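Side-chain contact in protelomerase (Agrobacterium tumefaciens, PDB 4F43), which generates and protects the covalently closed hairpin ends of linear DNA, probably by cutting and rejoining strands: residues T237-L240 with L241-T244. The protein carries 1 engineered substitution. Residues are numbered along the deposited sequence; the frame is centred on the assembly and turned at random.
Sequences TRLL and LRDT. With nucleotides of chain B.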
loop_
_atom_site.group_PDB
_atom_site.type_symbol
_atom_site.label_atom_id
_atom_site.label_comp_id
_atom_site.label_asym_id
_atom_site.label_seq_id
_atom_site.Cartn_x
_atom_site.Cartn_y
_atom_site.Cartn_z
ATOM N N THR A 237 -6.904 -9.686 7.712
ATOM C CA THR A 237 -7.832 -9.465 6.604
ATOM C C THR A 237 -7.320 -9.871 5.214
ATOM O O THR A 237 -8.120 -10.220 4.347
ATOM C CB THR A 237 -8.294 -7.986 6.576
ATOM O OG1 THR A 237 -8.681 -7.584 7.895
ATOM C CG2 THR A 237 -9.470 -7.790 5.630
ATOM N N ARG A 238 -6.002 -9.842 5.014
ATOM C CA ARG A 238 -5.407 -9.973 3.674
ATOM C C ARG A 238 -5.997 -11.067 2.775
ATOM O O ARG A 238 -6.467 -10.782 1.673
ATOM C CB ARG A 238 -3.890 -10.154 3.759
ATOM C CG ARG A 238 -3.188 -10.071 2.413
ATOM C CD ARG A 238 -3.273 -8.664 1.847
ATOM N NE ARG A 238 -2.483 -7.719 2.631
ATOM C CZ ARG A 238 -2.578 -6.397 2.530
ATOM N NH1 ARG A 238 -3.439 -5.853 1.680
ATOM N NH2 ARG A 238 -1.816 -5.618 3.284
ATOM N N LEU A 239 -5.971 -12.308 3.248
ATOM C CA LEU A 239 -6.433 -13.440 2.445
ATOM C C LEU A 239 -7.939 -13.405 2.183
ATOM O O LEU A 239 -8.393 -13.751 1.090
ATOM C CB LEU A 239 -6.038 -14.772 3.094
ATOM C CG LEU A 239 -4.575 -15.214 2.981
ATOM C CD1 LEU A 239 -4.069 -15.049 1.554
ATOM C CD2 LEU A 239 -3.679 -14.476 3.967
ATOM N N LEU A 240 -8.705 -12.989 3.186
ATOM C CA LEU A 240 -10.156 -12.894 3.058
ATOM C C LEU A 240 -10.539 -11.847 2.016
ATOM O O LEU A 240 -11.380 -12.093 1.147
ATOM C CB LEU A 240 -10.788 -12.551 4.408
ATOM C CG LEU A 240 -12.316 -12.518 4.466
ATOM C CD1 LEU A 240 -12.891 -13.884 4.128
ATOM C CD2 LEU A 240 -12.790 -12.057 5.836
ATOM N N LEU A 241 -9.911 -10.679 2.117
ATOM C CA LEU A 241 -10.110 -9.595 1.163
ATOM C C LEU A 241 -9.720 -10.064 -0.234
ATOM O O LEU A 241 -10.431 -9.814 -1.215
ATOM C CB LEU A 241 -9.259 -8.387 1.567
ATOM C CG LEU A 241 -9.412 -7.077 0.789
ATOM C CD1 LEU A 241 -10.724 -6.393 1.135
ATOM C CD2 LEU A 241 -8.237 -6.155 1.069
ATOM N N ARG A 242 -8.589 -10.758 -0.306
ATOM C CA ARG A 242 -8.070 -11.279 -1.564
ATOM C C ARG A 242 -9.051 -12.225 -2.247
ATOM O O ARG A 242 -9.306 -12.098 -3.440
ATOM C CB ARG A 242 -6.732 -11.985 -1.339
ATOM C CG ARG A 242 -6.221 -12.755 -2.544
ATOM C CD ARG A 242 -4.788 -13.207 -2.327
ATOM N NE ARG A 242 -4.340 -14.136 -3.360
ATOM C CZ ARG A 242 -4.309 -15.456 -3.213
ATOM N NH1 ARG A 242 -4.697 -16.005 -2.071
ATOM N NH2 ARG A 242 -3.884 -16.227 -4.205
ATOM N N ASP A 243 -9.601 -13.168 -1.489
ATOM C CA ASP A 243 -10.535 -14.140 -2.057
ATOM C C ASP A 243 -11.913 -13.550 -2.349
ATOM O O ASP A 243 -12.605 -13.999 -3.267
ATOM C CB ASP A 243 -10.652 -15.374 -1.162
ATOM C CG ASP A 243 -9.694 -16.475 -1.568
ATOM O OD1 ASP A 243 -8.537 -16.465 -1.098
ATOM O OD2 ASP A 243 -10.096 -17.350 -2.365
ATOM N N THR A 244 -12.313 -12.551 -1.570
ATOM C CA THR A 244 -13.574 -11.866 -1.827
ATOM C C THR A 244 -13.479 -11.069 -3.127
ATOM O O THR A 244 -14.417 -11.057 -3.927
ATOM C CB THR A 244 -13.982 -10.953 -0.661
ATOM O OG1 THR A 244 -14.009 -11.711 0.555
ATOM C CG2 THR A 244 -15.358 -10.359 -0.915
ATOM P P DT B 23 -2.094 -1.784 2.005
ATOM O OP1 DT B 23 -3.305 -1.007 1.662
ATOM O OP2 DT B 23 -2.074 -2.619 3.224
ATOM O "O5'" DT B 23 -1.724 -2.720 0.763
ATOM C "C5'" DT B 23 -1.720 -2.186 -0.556
ATOM C "C4'" DT B 23 -1.245 -3.224 -1.558
ATOM O "O4'" DT B 23 0.065 -3.707 -1.162
ATOM C "C3'" DT B 23 -2.126 -4.466 -1.681
ATOM O "O3'" DT B 23 -2.249 -4.834 -3.052
ATOM C "C2'" DT B 23 -1.358 -5.520 -0.895
ATOM C "C1'" DT B 23 0.065 -5.116 -1.246
ATOM N N1 DT B 23 1.111 -5.673 -0.341
ATOM C C2 DT B 23 2.027 -6.552 -0.866
ATOM O O2 DT B 23 2.025 -6.897 -2.032
ATOM N N3 DT B 23 2.953 -7.014 0.028
ATOM C C4 DT B 23 3.060 -6.700 1.367
ATOM O O4 DT B 23 3.940 -7.181 2.078
ATOM C C5 DT B 23 2.069 -5.773 1.857
ATOM C C7 DT B 23 2.072 -5.348 3.296
ATOM C C6 DT B 23 1.155 -5.312 0.991
ATOM P P DT B 25 -1.707 -12.169 -6.029
ATOM O OP1 DT B 25 -1.785 -12.191 -7.507
ATOM O OP2 DT B 25 -2.950 -12.186 -5.226
ATOM O "O5'" DT B 25 -0.794 -13.396 -5.560
ATOM C "C5'" DT B 25 0.495 -13.562 -6.142
ATOM C "C4'" DT B 25 1.309 -14.639 -5.442
ATOM O "O4'" DT B 25 1.519 -14.287 -4.051
ATOM C "C3'" DT B 25 0.691 -16.039 -5.435
ATOM O "O3'" DT B 25 1.642 -16.982 -5.928
ATOM C "C2'" DT B 25 0.362 -16.284 -3.963
ATOM C "C1'" DT B 25 1.468 -15.479 -3.299
ATOM N N1 DT B 25 1.224 -15.137 -1.870
ATOM C C2 DT B 25 2.000 -15.727 -0.898
ATOM O O2 DT B 25 2.886 -16.526 -1.143
ATOM N N3 DT B 25 1.698 -15.342 0.382
ATOM C C4 DT B 25 0.721 -14.449 0.780
ATOM O O4 DT B 25 0.535 -14.174 1.961
ATOM C C5 DT B 25 -0.053 -13.868 -0.290
ATOM C C7 DT B 25 -1.143 -12.883 0.016
ATOM C C6 DT B 25 0.232 -14.235 -1.547
#
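R242 and L239 run alongside each other in the same direction on one face of helix 230-248, with L239 CD1 3.8 Å from R242 NH1 and oblique to the guanidinium. L239 CD1 also lies 4.0 Å from the thymine methyl C7 of DT25 of chain B. The R242 chain is nearly straight as far as NE, which carries its head out to the backbone of the DNA: R242 NE donates to OP2 of DT25 of chain B (3.0 Å, 146° at the hydrogen), the oxygen lying near the guanidinium plane. D243 OD1 lies 4.0 Å from R242 NH1, well off the guanidinium plane, so this long salt bridge is a matter of charge and no N-H points at the oxygen.

One turn earlier, R238 bends at chi2 and chi3 (both 68°). R238 NH2 then meets OP2 of DT23 of chain B almost in line, at 3.0 Å and 175°, within the guanidinium plane, while the sugar C2' of that nucleotide sits over one face, 3.3 Å from R238 NH1.

Backbone bonds of the i to i+4 kind join T237 to L241, R238 to R242 and L239 to D243. L240 O accepts twice, from T244 N and, on the opposite face of its carbonyl plane, from T244 OG1 (2.7 Å). L241 and T244 pack against L141 of helix 140-151.

Two arginines one helical turn apart thus each donate one hydrogen bond to a different phosphate, forming a DNA-backbone-binding face of a helix in the telomere resolvase catalytic domain.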